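Local coordinates for putative branched-chain amino acid transport system substrate-binding protein (Rhodopseudomonas palustris, PDB 4F8J) that probably serves as the solute-binding component of an ABC-type uptake system and here holds 4'-hydroxycinnamic acid between its two lobes, at residues 219-224 with 241-246; 225-230 with 281-286. All coordinates share one frame; numbering follows the deposited sequence.

Contact 1: 219-224 with 241-246. With HC4 (4'-hydroxycinnamic acid), chain E.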
# COMPACT_ATOMS: atom_id res chain seq x y z
N ILE A 219 19.65 2.93 -7.24
CA ILE A 219 18.82 2.19 -6.28
C ILE A 219 17.36 2.50 -6.50
O ILE A 219 16.96 3.69 -6.69
CB ILE A 219 19.22 2.43 -4.82
CG1 ILE A 219 20.68 2.03 -4.62
CG2 ILE A 219 18.29 1.65 -3.86
CD1 ILE A 219 21.29 2.44 -3.28
N TYR A 220 16.58 1.41 -6.56
CA TYR A 220 15.14 1.46 -6.77
C TYR A 220 14.40 0.92 -5.56
O TYR A 220 14.77 -0.12 -5.00
CB TYR A 220 14.78 0.64 -8.02
CG TYR A 220 15.24 1.25 -9.33
CD1 TYR A 220 16.57 1.12 -9.76
CD2 TYR A 220 14.36 1.96 -10.14
CE1 TYR A 220 16.98 1.67 -10.95
CE2 TYR A 220 14.78 2.51 -11.33
CZ TYR A 220 16.08 2.36 -11.74
OH TYR A 220 16.51 2.93 -12.93
N GLN A 221 13.36 1.67 -5.20
CA GLN A 221 12.53 1.42 -4.02
C GLN A 221 11.09 1.19 -4.42
O GLN A 221 10.59 1.80 -5.39
CB GLN A 221 12.59 2.57 -3.00
CG GLN A 221 13.92 2.74 -2.30
CD GLN A 221 14.15 1.75 -1.16
OE1 GLN A 221 13.20 1.07 -0.71
NE2 GLN A 221 15.37 1.73 -0.62
N THR A 222 10.44 0.29 -3.66
CA THR A 222 9.02 -0.01 -3.83
C THR A 222 8.12 1.04 -3.18
O THR A 222 8.56 1.94 -2.43
CB THR A 222 8.64 -1.39 -3.22
OG1 THR A 222 8.56 -1.34 -1.79
CG2 THR A 222 9.57 -2.51 -3.65
N HIS A 223 6.83 0.93 -3.47
CA HIS A 223 5.84 1.84 -2.89
C HIS A 223 5.62 1.65 -1.41
O HIS A 223 5.10 2.52 -0.73
CB HIS A 223 4.54 1.82 -3.67
CG HIS A 223 3.91 0.46 -3.85
ND1 HIS A 223 4.62 -0.69 -4.09
CD2 HIS A 223 2.57 0.11 -3.93
CE1 HIS A 223 3.74 -1.71 -4.26
NE2 HIS A 223 2.50 -1.22 -4.16
N GLY A 224 6.12 0.57 -0.87
CA GLY A 224 6.19 0.41 0.58
C GLY A 224 7.07 1.43 1.31
O GLY A 224 7.00 1.52 2.55
N VAL A 241 17.47 8.27 -5.59
CA VAL A 241 16.69 7.02 -5.54
C VAL A 241 15.57 7.12 -6.52
O VAL A 241 15.07 8.23 -6.78
CB VAL A 241 16.19 6.73 -4.09
CG1 VAL A 241 15.05 7.66 -3.69
CG2 VAL A 241 15.76 5.28 -3.92
N LEU A 242 15.15 5.99 -7.09
CA LEU A 242 13.92 5.96 -7.87
C LEU A 242 12.93 5.16 -7.07
O LEU A 242 13.26 4.05 -6.56
CB LEU A 242 14.10 5.34 -9.26
CG LEU A 242 15.04 6.01 -10.26
CD1 LEU A 242 14.78 7.53 -10.37
CD2 LEU A 242 16.51 5.78 -9.93
N MSE A 243 11.72 5.69 -6.98
CA MSE A 243 10.73 5.11 -6.08
C MSE A 243 9.37 5.08 -6.74
O MSE A 243 8.89 6.10 -7.25
CB MSE A 243 10.69 5.90 -4.78
CG MSE A 243 9.82 5.25 -3.72
SE MSE A 243 9.59 6.32 -2.16
CE MSE A 243 11.41 6.19 -1.42
N ALA A 244 8.76 3.91 -6.76
CA ALA A 244 7.37 3.79 -7.19
C ALA A 244 6.49 4.38 -6.11
O ALA A 244 6.71 4.18 -4.94
CB ALA A 244 7.02 2.32 -7.41
N SER A 245 5.52 5.18 -6.52
CA SER A 245 4.64 5.83 -5.57
C SER A 245 3.25 5.94 -6.12
O SER A 245 3.04 6.07 -7.32
CB SER A 245 5.17 7.24 -5.31
OG SER A 245 4.40 7.89 -4.39
N GLY A 246 2.25 5.96 -5.25
CA GLY A 246 0.98 6.42 -5.68
C GLY A 246 1.00 7.93 -5.96
O GLY A 246 1.85 8.64 -5.45
C1 HC4 E . 4.66 -4.94 3.53
O1 HC4 E . 4.28 -6.12 3.59
O2 HC4 E . 5.43 -4.44 4.39
C2 HC4 E . 4.22 -4.02 2.45
C3 HC4 E . 3.77 -2.81 2.81
C1' HC4 E . 3.14 -1.85 1.85
C2' HC4 E . 3.49 -1.75 0.49
C3' HC4 E . 2.81 -0.88 -0.34
C4' HC4 E . 1.78 -0.07 0.10
C5' HC4 E . 1.43 -0.16 1.45
C6' HC4 E . 2.11 -1.04 2.27
O4' HC4 E . 1.10 0.82 -0.69
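Val241 opens the contact with its CG2 methyl, which stands anti to the backbone N and touches Ile219 O and, at 3.5 Å, the CG methylene of Gln221. Beyond that methylene the Gln221 chain bends away, its NE2 held by Gln207 OE1 and Ala203 O. Leu242 uses both N and O on the same strand, bracketing Tyr220: N donates to Ile219 O (3.0 Å), and O receives Gln221 N at 2.7 Å. Its side chain runs alongside Tyr220, CB against ring atom CD2 at 3.5 Å, while CD2 of Leu242 makes a CH-pi contact over the ring face, displaced toward the rim; the Tyr220 hydroxyl bonds to His129 ND1. These are neighbouring parallel strands, 218-221 and 242-245, of one beta-alpha-beta unit with helix 229-234 between them. At Met243, a selenomethionine, CA-H points at Gln221 O, and the same oxygen takes Ala244 N at 3.1 Å, the donor tilted 24° from the carbonyl plane. Ala244 O then meets His223 CA at 3.2 Å. The His223 imidazole swings out to the ligand, HC4 C3' 3.7 Å above its ring centre, NE2 bonded to Gln117 O. Past it, Ser245 turns its backbone to Ile349 on the next strand.

Contact 2: 225-230 with 281-286; sequences AASMDF and SQFAAH. With HC4 (4'-hydroxycinnamic acid), chain E.
Gln282 leaves its backbone with CG anti to N (chi1 178°) and then bends at chi2 (78°), a shape that brings the amide to the bound phenol; CB, fixed by the backbone, rests on Ala226. In Phe283, CG lies beside the backbone N instead, and the ring is carried back toward Ser227.

Across the contact, Gln282 CB packs on Ala226 CB at 3.7 Å. Just beside them Gln282 N donates to Ala226 O over 3.0 Å, nearly straight at 164°. Ala226 is the centre of an inverse gamma turn, closed by Ser227 N bonding to Ala225 O. Ser227 CB approaches Phe283 CE2 obliquely at 3.8 Å and also touches Ser281 CB at 3.9 Å. Ser281 is the N-cap of helix 282-302: its OG accepts from Ala284 N at 3.0 Å. One face of the Phe283 ring carries Gln282 CB, and HC4 C5' sits at its edge, in plane.

The first turn of this helix lines the phenol end of the ligand site. Gln282 NE2 donates to HC4 O4' at 3.0 Å, and His286 NE2 shares a hydrogen bond of 2.6 Å with the same oxygen. The His286 ring has Gln282 O over the centre of one face. Gln282 NE2 also bonds to Gln117 OE1, and Gln282 OE1 receives Gly246 N, so the rotation of the amide is fixed with its nitrogen toward the ligand. O4' is thus an acceptor toward Gln282, whereas its bond to His286 could run either way, an arrangement consistent with a site that recognises a phenol.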
# COMPACT_ATOMS: atom_id res chain seq x y z
N ALA A 225 7.89 2.19 0.56
CA ALA A 225 8.83 3.18 1.12
C ALA A 225 8.33 4.61 1.04
O ALA A 225 9.03 5.52 1.49
CB ALA A 225 10.19 3.07 0.40
N ALA A 226 7.16 4.85 0.46
CA ALA A 226 6.79 6.19 0.04
C ALA A 226 6.20 7.04 1.18
O ALA A 226 5.01 7.25 1.28
CB ALA A 226 5.87 6.13 -1.20
N SER A 227 7.11 7.56 1.99
CA SER A 227 6.78 8.56 2.99
C SER A 227 8.05 9.37 3.25
O SER A 227 9.13 8.93 2.92
CB SER A 227 6.15 7.92 4.23
OG SER A 227 7.07 7.33 5.13
N MSE A 228 7.88 10.58 3.76
CA MSE A 228 9.03 11.43 4.09
C MSE A 228 9.96 10.76 5.10
O MSE A 228 11.16 11.12 5.19
CB MSE A 228 8.53 12.77 4.63
CG MSE A 228 9.49 13.88 4.56
SE MSE A 228 9.97 14.24 2.73
CE MSE A 228 10.63 16.06 2.93
N ASP A 229 9.42 9.83 5.89
CA ASP A 229 10.18 9.05 6.88
C ASP A 229 11.41 8.41 6.26
O ASP A 229 12.45 8.28 6.90
CB ASP A 229 9.25 7.96 7.45
CG ASP A 229 9.91 7.03 8.49
OD1 ASP A 229 10.36 7.54 9.55
OD2 ASP A 229 9.88 5.77 8.30
N PHE A 230 11.28 7.97 5.01
CA PHE A 230 12.37 7.33 4.30
C PHE A 230 13.54 8.30 4.21
O PHE A 230 14.67 7.90 4.43
CB PHE A 230 11.93 6.89 2.89
CG PHE A 230 13.01 6.24 2.08
CD1 PHE A 230 13.31 4.90 2.26
CD2 PHE A 230 13.70 6.95 1.10
CE1 PHE A 230 14.28 4.31 1.51
CE2 PHE A 230 14.68 6.35 0.33
CZ PHE A 230 14.98 5.00 0.55
N SER A 281 1.61 10.83 2.99
CA SER A 281 2.19 9.51 2.82
C SER A 281 1.37 8.64 1.91
O SER A 281 0.16 8.78 1.80
CB SER A 281 2.37 8.78 4.18
OG SER A 281 1.14 8.53 4.79
N GLN A 282 2.06 7.66 1.33
CA GLN A 282 1.44 6.51 0.64
C GLN A 282 0.35 5.87 1.52
O GLN A 282 -0.70 5.49 1.03
CB GLN A 282 2.53 5.49 0.33
CG GLN A 282 2.08 4.21 -0.34
CD GLN A 282 1.80 4.33 -1.82
OE1 GLN A 282 1.87 5.41 -2.40
NE2 GLN A 282 1.43 3.19 -2.44
N PHE A 283 0.62 5.80 2.82
CA PHE A 283 -0.15 4.95 3.75
C PHE A 283 -1.46 5.60 4.21
O PHE A 283 -2.53 5.00 4.17
CB PHE A 283 0.77 4.55 4.92
CG PHE A 283 2.15 4.13 4.44
CD1 PHE A 283 2.28 3.10 3.52
CD2 PHE A 283 3.27 4.86 4.81
CE1 PHE A 283 3.55 2.73 3.04
CE2 PHE A 283 4.51 4.50 4.31
CZ PHE A 283 4.62 3.44 3.42
N ALA A 284 -1.38 6.87 4.60
CA ALA A 284 -2.57 7.63 4.98
C ALA A 284 -3.60 7.53 3.86
O ALA A 284 -4.77 7.45 4.10
CB ALA A 284 -2.23 9.09 5.22
N ALA A 285 -3.12 7.58 2.62
CA ALA A 285 -3.99 7.59 1.47
C ALA A 285 -4.80 6.28 1.38
O ALA A 285 -5.91 6.30 0.83
CB ALA A 285 -3.19 7.85 0.20
N HIS A 286 -4.26 5.14 1.81
CA HIS A 286 -5.01 3.89 1.67
C HIS A 286 -6.26 3.84 2.53
O HIS A 286 -7.31 3.40 2.06
CB HIS A 286 -4.17 2.66 1.90
CG HIS A 286 -2.99 2.53 0.97
ND1 HIS A 286 -3.05 2.87 -0.36
CD2 HIS A 286 -1.67 2.10 1.22
CE1 HIS A 286 -1.84 2.64 -0.92
NE2 HIS A 286 -1.01 2.16 0.01
C1 HC4 E . 4.66 -4.94 3.53
O1 HC4 E . 4.28 -6.12 3.59
O2 HC4 E . 5.43 -4.44 4.39
C2 HC4 E . 4.22 -4.02 2.45
C3 HC4 E . 3.77 -2.81 2.81
C1' HC4 E . 3.14 -1.85 1.85
C2' HC4 E . 3.49 -1.75 0.49
C3' HC4 E . 2.81 -0.88 -0.34
C4' HC4 E . 1.78 -0.07 0.10
C5' HC4 E . 1.43 -0.16 1.45
C6' HC4 E . 2.11 -1.04 2.27
O4' HC4 E . 1.10 0.82 -0.69

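In the fold
From the N terminus the chain first builds the six-stranded sheet of one lobe, then, from strand 137-143, the seven-stranded mixed sheet of the other. There strand 218-221 leads into residues 222-224, the chain continues through 225-228 into helix 229-234, and strand 242-245 returns beside the first strand: contact 1 closes this short loop. Some fifty residues after 225-230, helix 282-302 begins and closes the longer loop of contact 2. The segments alternate along the chain, so the loops cross rather than nest. Contact 1 ties neighbouring strands of one lobe; contact 2 joins that lobe to a helix that also packs on helix 21-29. They meet where His223 O packs on Gln282 CG (3.5 Å), and both touch HC4.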